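Local coordinates for protein putative NAD-dependent epimerase/dehydratase (Bacillus halodurans, PDB 3E8X) that binds NADP through a Rossmann-type domain and is probably an NAD(P)-dependent epimerase or dehydratase, although its substrate and reaction are not known, at residues 24-29 with 89-94; 50-55 with 69-74. All blocks are in the same frame, centred on the assembly; numbering follows the deposited sequence. Where two conformers were deposited one is given.

Contact 1: 24-29 with 89-94. With NAP (NADP nicotinamide-adenine-dinucleotide phosphate), chain B.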
loop_
_atom_site.group_PDB
_atom_site.type_symbol
_atom_site.label_atom_id
_atom_site.label_comp_id
_atom_site.label_asym_id
_atom_site.label_seq_id
_atom_site.Cartn_x
_atom_site.Cartn_y
_atom_site.Cartn_z
ATOM N N VAL A 24 16.745 19.402 9.319
ATOM C CA VAL A 24 15.592 18.526 9.310
ATOM C C VAL A 24 14.664 18.980 8.180
ATOM O O VAL A 24 14.124 20.107 8.227
ATOM C CB VAL A 24 14.866 18.558 10.664
ATOM C CG1 VAL A 24 13.791 17.514 10.721
ATOM C CG2 VAL A 24 15.891 18.400 11.838
ATOM N N LEU A 25 14.542 18.122 7.160
ATOM C CA LEU A 25 13.545 18.291 6.123
ATOM C C LEU A 25 12.173 17.944 6.677
ATOM O O LEU A 25 11.941 16.812 7.112
ATOM C CB LEU A 25 13.813 17.415 4.919
ATOM C CG LEU A 25 12.896 17.584 3.697
ATOM C CD1 LEU A 25 13.091 19.024 3.052
ATOM C CD2 LEU A 25 13.235 16.434 2.722
ATOM N N VAL A 26 11.276 18.929 6.650
ATOM C CA VAL A 26 9.841 18.700 6.995
ATOM C C VAL A 26 9.024 18.565 5.679
ATOM O O VAL A 26 8.857 19.520 4.918
ATOM C CB VAL A 26 9.301 19.773 7.917
ATOM C CG1 VAL A 26 7.828 19.408 8.363
ATOM C CG2 VAL A 26 10.208 19.895 9.173
ATOM N N VAL A 27 8.672 17.335 5.372
ATOM C CA VAL A 27 7.850 16.990 4.198
ATOM C C VAL A 27 6.399 17.235 4.639
ATOM O O VAL A 27 5.958 16.792 5.696
ATOM C CB VAL A 27 8.087 15.547 3.741
ATOM C CG1 VAL A 27 7.186 15.154 2.538
ATOM C CG2 VAL A 27 9.584 15.331 3.434
ATOM N N GLY A 28 5.674 18.019 3.865
ATOM C CA GLY A 28 4.330 18.399 4.296
ATOM C C GLY A 28 4.350 19.642 5.168
ATOM O O GLY A 28 3.462 19.802 6.002
ATOM N N ALA A 29 5.317 20.537 4.917
ATOM C CA ALA A 29 5.667 21.620 5.853
ATOM C C ALA A 29 4.584 22.743 5.994
ATOM O O ALA A 29 4.607 23.525 6.980
ATOM C CB ALA A 29 7.079 22.224 5.539
ATOM N N VAL A 89 11.334 14.393 8.466
ATOM C CA VAL A 89 10.040 14.154 9.163
ATOM C C VAL A 89 8.963 14.090 8.060
ATOM O O VAL A 89 8.791 15.051 7.288
ATOM C CB VAL A 89 9.733 15.250 10.207
ATOM C CG1 VAL A 89 8.311 15.104 10.800
ATOM C CG2 VAL A 89 10.868 15.202 11.314
ATOM N N PHE A 90 8.279 12.943 7.961
ATOM C CA PHE A 90 7.174 12.836 7.012
ATOM C C PHE A 90 5.874 13.264 7.725
ATOM O O PHE A 90 5.290 12.504 8.543
ATOM C CB PHE A 90 7.060 11.417 6.428
ATOM C CG PHE A 90 6.072 11.326 5.281
ATOM C CD1 PHE A 90 6.453 11.657 3.987
ATOM C CD2 PHE A 90 4.743 11.021 5.509
ATOM C CE1 PHE A 90 5.539 11.594 2.938
ATOM C CE2 PHE A 90 3.833 10.969 4.463
ATOM C CZ PHE A 90 4.226 11.268 3.195
ATOM N N ALA A 91 5.445 14.491 7.429
ATOM C CA ALA A 91 4.250 15.082 8.003
ATOM C C ALA A 91 3.204 15.431 6.918
ATOM O O ALA A 91 2.336 16.267 7.153
ATOM C CB ALA A 91 4.625 16.342 8.859
ATOM N N ALA A 92 3.289 14.790 5.743
ATOM C CA ALA A 92 2.406 15.082 4.610
ATOM C C ALA A 92 1.161 14.212 4.647
ATOM O O ALA A 92 1.106 13.151 5.270
ATOM C CB ALA A 92 3.148 14.888 3.276
ATOM N N GLY A 93 0.152 14.658 3.931
ATOM C CA GLY A 93 -1.117 13.962 3.888
ATOM C C GLY A 93 -2.002 14.641 2.875
ATOM O O GLY A 93 -1.931 15.867 2.693
ATOM N N SER A 94 -2.844 13.854 2.229
ATOM C CA SER A 94 -3.789 14.379 1.241
ATOM C C SER A 94 -4.923 15.248 1.877
ATOM O O SER A 94 -5.430 16.207 1.254
ATOM C CB SER A 94 -4.380 13.201 0.460
ATOM O OG SER A 94 -5.212 12.402 1.278
HETATM P PA NAP B . -2.586 18.880 7.079
HETATM O O1A NAP B . -3.585 18.353 6.044
HETATM O O2A NAP B . -2.821 20.225 7.732
HETATM O O5B NAP B . -1.126 18.777 6.386
HETATM C C5B NAP B . -0.873 18.076 5.155
HETATM C C4B NAP B . 0.151 18.777 4.264
HETATM O O4B NAP B . 0.484 17.857 3.209
HETATM C C3B NAP B . -0.336 20.078 3.577
HETATM O O3B NAP B . 0.464 21.236 3.876
HETATM C C2B NAP B . -0.223 19.792 2.089
HETATM O O2B NAP B . 0.203 20.892 1.248
HETATM C C1B NAP B . 0.816 18.660 2.081
HETATM N N9A NAP B . 0.783 17.955 0.775
HETATM C C8A NAP B . -0.302 17.462 0.156
HETATM N N7A NAP B . 0.074 16.943 -1.029
HETATM C C5A NAP B . 1.407 17.114 -1.139
HETATM C C6A NAP B . 2.351 16.791 -2.120
HETATM N N6A NAP B . 1.967 16.160 -3.249
HETATM N N1A NAP B . 3.651 17.128 -1.961
HETATM C C2A NAP B . 4.037 17.759 -0.851
HETATM N N3A NAP B . 3.157 18.088 0.117
HETATM C C4A NAP B . 1.841 17.771 -0.004
HETATM O O3 NAP B . -2.504 17.757 8.267
HETATM P PN NAP B . -2.135 17.975 9.843
HETATM O O1N NAP B . -3.427 18.288 10.545
HETATM O O2N NAP B . -0.874 18.809 9.871
HETATM O O5D NAP B . -1.845 16.496 10.396
HETATM C C5D NAP B . -0.609 15.843 10.135
HETATM C C4D NAP B . -0.913 14.384 9.847
HETATM O O4D NAP B . -1.496 13.737 10.979
HETATM C C3D NAP B . -1.920 14.236 8.716
HETATM O O3D NAP B . -1.221 14.283 7.463
HETATM C C2D NAP B . -2.670 12.943 9.055
HETATM O O2D NAP B . -2.291 11.854 8.241
HETATM C C1D NAP B . -2.292 12.628 10.522
HETATM N N1N NAP B . -3.432 12.377 11.458
HETATM C C2N NAP B . -4.554 13.137 11.463
HETATM C C3N NAP B . -5.593 12.867 12.379
HETATM C C7N NAP B . -6.849 13.707 12.455
HETATM O O7N NAP B . -7.552 13.636 13.480
HETATM N N7N NAP B . -7.128 14.543 11.440
HETATM C C4N NAP B . -5.453 11.809 13.280
HETATM C C5N NAP B . -4.294 11.053 13.256
HETATM C C6N NAP B . -3.305 11.365 12.338
HETATM P P2B NAP B . -0.682 22.230 0.920
HETATM O O1X NAP B . -0.384 23.208 2.025
HETATM O O2X NAP B . -0.139 22.702 -0.426
HETATM O O3X NAP B . -2.111 21.731 0.952
#
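Val26 and Val27 pair in parallel with Val89 and Phe90, with Val26 CA 5.0 Å from Val89 CA, at the centre of a Rossmann fold where strand 23-27 leads into the glycine-rich loop that receives the dinucleotide. Three backbone hydrogen bonds join the strands. Val89 bonds through both its N and its O: its N reaches Leu25 O at 2.8 Å and its O accepts Val27 N at 3.0 Å. The third, from Ala91 N to Val27 O at 2.9 Å, is more bent as segment 89-94 leaves the sheet.

Side chains line both faces. On that of Val26 and Val89, Val89 sets CG2 against Val24 CG1 at 3.8 Å, and helix 32-43 covers the group. On that of Val27 and Phe90, CG1 of Val27 lies anti to its backbone N (chi1 178°), which carries it forward to Phe90 CD1 at 3.9 Å and near the methyl of Ala92.

Beyond the strands the chains close in. Gly28 follows at the second corner of a type II turn, with backbone angles (87°/31°) at which a CB would press on the preceding carbonyl and clash with Ala91 and Ala92. Without one, Gly28 CA rests 3.8 Å from Ala92 CB. Next along, Gly93 donates its backbone N to the adenosine ribose of NADP, 3.3 Å from O4B.

Contact 2: 50-55 with 69-74. With NAP (NADP nicotinamide-adenine-dinucleotide phosphate), chain B.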
loop_
_atom_site.group_PDB
_atom_site.type_symbol
_atom_site.label_atom_id
_atom_site.label_comp_id
_atom_site.label_asym_id
_atom_site.label_seq_id
_atom_site.Cartn_x
_atom_site.Cartn_y
_atom_site.Cartn_z
ATOM N N ALA A 50 11.745 23.574 5.126
ATOM C CA ALA A 50 10.344 23.340 4.772
ATOM C C ALA A 50 10.225 22.968 3.313
ATOM O O ALA A 50 10.697 23.717 2.431
ATOM C CB ALA A 50 9.504 24.601 5.081
HETATM N N MSE A 51 9.604 21.822 3.049
HETATM C CA MSE A 51 9.263 21.443 1.668
HETATM C C MSE A 51 7.809 21.843 1.381
HETATM O O MSE A 51 6.867 21.449 2.084
HETATM C CB MSE A 51 9.479 19.939 1.397
HETATM C CG MSE A 51 9.052 19.431 0.011
HETATM SE SE MSE A 51 9.517 17.558 -0.179
HETATM C CE MSE A 51 8.143 16.739 -1.403
ATOM N N VAL A 52 7.669 22.600 0.306
ATOM C CA VAL A 52 6.390 23.175 -0.140
ATOM C C VAL A 52 6.188 22.946 -1.638
ATOM O O VAL A 52 7.135 22.899 -2.391
ATOM C CB VAL A 52 6.322 24.713 0.174
ATOM C CG1 VAL A 52 6.403 24.879 1.634
ATOM C CG2 VAL A 52 7.467 25.486 -0.481
ATOM N N ARG A 53 4.924 22.804 -2.024
ATOM C CA ARG A 53 4.505 22.633 -3.417
ATOM C C ARG A 53 4.668 23.923 -4.216
ATOM O O ARG A 53 5.005 23.895 -5.404
ATOM C CB ARG A 53 3.031 22.227 -3.476
ATOM C CG ARG A 53 2.747 20.774 -3.160
ATOM C CD ARG A 53 1.313 20.381 -3.554
ATOM N NE ARG A 53 0.324 20.516 -2.473
ATOM C CZ ARG A 53 -0.872 19.921 -2.483
ATOM N NH1 ARG A 53 -1.711 20.082 -1.470
ATOM N NH2 ARG A 53 -1.247 19.147 -3.501
ATOM N N ASN A 54 4.376 25.068 -3.591
ATOM C CA ASN A 54 4.627 26.356 -4.292
ATOM C C ASN A 54 5.382 27.372 -3.481
ATOM O O ASN A 54 5.214 27.456 -2.278
ATOM C CB ASN A 54 3.394 26.951 -4.997
ATOM C CG ASN A 54 2.313 27.442 -4.044
ATOM O OD1 ASN A 54 1.783 28.561 -4.177
ATOM N ND2 ASN A 54 1.931 26.581 -3.128
ATOM N N GLU A 55 6.205 28.122 -4.208
ATOM C CA GLU A 55 7.178 29.057 -3.654
ATOM C C GLU A 55 6.537 30.150 -2.775
ATOM O O GLU A 55 7.178 30.693 -1.882
ATOM C CB GLU A 55 7.971 29.707 -4.812
ATOM C CG GLU A 55 9.447 29.975 -4.521
ATOM C CD GLU A 55 10.236 30.363 -5.757
ATOM O OE1 GLU A 55 9.849 31.326 -6.460
ATOM O OE2 GLU A 55 11.254 29.702 -6.026
ATOM N N ILE A 69 13.737 26.884 2.432
ATOM C CA ILE A 69 12.536 26.433 1.771
ATOM C C ILE A 69 13.018 25.697 0.548
ATOM O O ILE A 69 14.013 26.133 -0.151
ATOM C CB ILE A 69 11.661 27.624 1.305
ATOM C CG1 ILE A 69 11.221 28.515 2.488
ATOM C CG2 ILE A 69 10.497 27.165 0.470
ATOM C CD1 ILE A 69 10.368 27.931 3.596
ATOM N N VAL A 70 12.385 24.558 0.309
ATOM C CA VAL A 70 12.606 23.806 -0.917
ATOM C C VAL A 70 11.241 23.553 -1.542
ATOM O O VAL A 70 10.289 23.128 -0.855
ATOM C CB VAL A 70 13.389 22.466 -0.680
ATOM C CG1 VAL A 70 14.709 22.756 -0.048
ATOM C CG2 VAL A 70 12.567 21.423 0.190
ATOM N N VAL A 71 11.173 23.817 -2.839
ATOM C CA VAL A 71 9.950 23.713 -3.629
ATOM C C VAL A 71 9.997 22.355 -4.344
ATOM O O VAL A 71 10.842 22.121 -5.187
ATOM C CB VAL A 71 9.851 24.933 -4.631
ATOM C CG1 VAL A 71 8.611 24.831 -5.566
ATOM C CG2 VAL A 71 9.886 26.247 -3.828
ATOM N N ALA A 72 9.123 21.436 -3.934
ATOM C CA ALA A 72 9.111 20.083 -4.462
ATOM C C ALA A 72 7.727 19.513 -4.195
ATOM O O ALA A 72 6.996 20.038 -3.385
ATOM C CB ALA A 72 10.184 19.238 -3.807
ATOM N N ASN A 73 7.388 18.444 -4.906
ATOM C CA ASN A 73 6.053 17.870 -4.926
ATOM C C ASN A 73 6.249 16.349 -4.816
ATOM O O ASN A 73 7.000 15.777 -5.556
ATOM C CB ASN A 73 5.405 18.319 -6.252
ATOM C CG ASN A 73 3.994 17.825 -6.459
ATOM O OD1 ASN A 73 3.618 16.739 -6.070
ATOM N ND2 ASN A 73 3.209 18.633 -7.161
ATOM N N LEU A 74 5.547 15.687 -3.927
ATOM C CA LEU A 74 5.672 14.218 -3.779
ATOM C C LEU A 74 5.215 13.397 -5.015
ATOM O O LEU A 74 5.527 12.215 -5.122
ATOM C CB LEU A 74 4.906 13.733 -2.531
ATOM C CG LEU A 74 5.474 14.091 -1.135
ATOM C CD1 LEU A 74 4.414 13.786 -0.012
ATOM C CD2 LEU A 74 6.802 13.352 -0.917
HETATM P PA NAP B . -2.586 18.880 7.079
HETATM O O1A NAP B . -3.585 18.353 6.044
HETATM O O2A NAP B . -2.821 20.225 7.732
HETATM O O5B NAP B . -1.126 18.777 6.386
HETATM C C5B NAP B . -0.873 18.076 5.155
HETATM C C4B NAP B . 0.151 18.777 4.264
HETATM O O4B NAP B . 0.484 17.857 3.209
HETATM C C3B NAP B . -0.336 20.078 3.577
HETATM O O3B NAP B . 0.464 21.236 3.876
HETATM C C2B NAP B . -0.223 19.792 2.089
HETATM O O2B NAP B . 0.203 20.892 1.248
HETATM C C1B NAP B . 0.816 18.660 2.081
HETATM N N9A NAP B . 0.783 17.955 0.775
HETATM C C8A NAP B . -0.302 17.462 0.156
HETATM N N7A NAP B . 0.074 16.943 -1.029
HETATM C C5A NAP B . 1.407 17.114 -1.139
HETATM C C6A NAP B . 2.351 16.791 -2.120
HETATM N N6A NAP B . 1.967 16.160 -3.249
HETATM N N1A NAP B . 3.651 17.128 -1.961
HETATM C C2A NAP B . 4.037 17.759 -0.851
HETATM N N3A NAP B . 3.157 18.088 0.117
HETATM C C4A NAP B . 1.841 17.771 -0.004
HETATM O O3 NAP B . -2.504 17.757 8.267
HETATM P PN NAP B . -2.135 17.975 9.843
HETATM O O1N NAP B . -3.427 18.288 10.545
HETATM O O2N NAP B . -0.874 18.809 9.871
HETATM O O5D NAP B . -1.845 16.496 10.396
HETATM C C5D NAP B . -0.609 15.843 10.135
HETATM C C4D NAP B . -0.913 14.384 9.847
HETATM O O4D NAP B . -1.496 13.737 10.979
HETATM C C3D NAP B . -1.920 14.236 8.716
HETATM O O3D NAP B . -1.221 14.283 7.463
HETATM C C2D NAP B . -2.670 12.943 9.055
HETATM O O2D NAP B . -2.291 11.854 8.241
HETATM C C1D NAP B . -2.292 12.628 10.522
HETATM N N1N NAP B . -3.432 12.377 11.458
HETATM C C2N NAP B . -4.554 13.137 11.463
HETATM C C3N NAP B . -5.593 12.867 12.379
HETATM C C7N NAP B . -6.849 13.707 12.455
HETATM O O7N NAP B . -7.552 13.636 13.480
HETATM N N7N NAP B . -7.128 14.543 11.440
HETATM C C4N NAP B . -5.453 11.809 13.280
HETATM C C5N NAP B . -4.294 11.053 13.256
HETATM C C6N NAP B . -3.305 11.365 12.338
HETATM P P2B NAP B . -0.682 22.230 0.920
HETATM O O1X NAP B . -0.384 23.208 2.025
HETATM O O2X NAP B . -0.139 22.702 -0.426
HETATM O O3X NAP B . -2.111 21.731 0.952
#
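Ala50, the first residue to touch, sends its O to Val70 N at 2.8 Å and its CB to the CD1 of Ile69, starting the parallel pairing of a beta-alpha-beta unit in which helix 58-63 connects strands 47-52 and 68-71. Leu61 of that helix covers Ala50, Val52 and Ile69 on their shared face. Met51, a selenomethionine, points to the other face. Its CB meets Val70 CG2 at 3.6 Å; beyond CB the chain runs forward, CG anti to the backbone N (chi1 176°), past the methyl of Ala72 until CE reaches Leu74 CD2 at 3.7 Å. Val52 returns to the Ala50 face, where its CG2 is 3.6 Å from Ile69 CG2. Its N bonds to Val70 O and its O accepts Ala72 N at 2.9 Å, the last of three backbone bonds across the pair.

The side chain of Arg53 leaves the backbone away from segment 69-74, and its far end lies over the cofactor. A bend at chi3 (-93°) sets one guanidinium face over the adenine, with N7A 3.4 Å above its centre, while the 2'-phosphate lies at the edge in its plane. NE bonds to O2X at 3.0 Å; NH1 adds weak bonds to O3X and O2B. Asn73 OD1 accepts Glu75 N and, weakly, adenine N6A. Farther on, Glu55 lays CG against Val71 CG2.

A cationic group bonded to the phosphate that distinguishes NADP from NAD would favour NADP, consistent with the cofactor bound here.

In the fold
The two contacts illustrate how neighbouring strand pairs of one parallel sheet region share in holding the adenosine half of a dinucleotide. Strands 23-27 and 47-52 lie side by side, joined by backbone hydrogen bonds, among them a probable one from Met51 N to Val26 O, and Leu74 of contact 2 packs on Ala92 of contact 1. Contact 1 is wholly buried, apolar, and meets the cofactor through backbone and small residues. Contact 2, whose centre lies about 16 Å from the centre of the chain, is only partly buried; its strand pairing is equally apolar, but its outer end brings a charged side chain, Arg53, to the adenine and 2'-phosphate, and the polar Asn73 to the adenine. In sequence, contact 2 falls between the segments of contact 1.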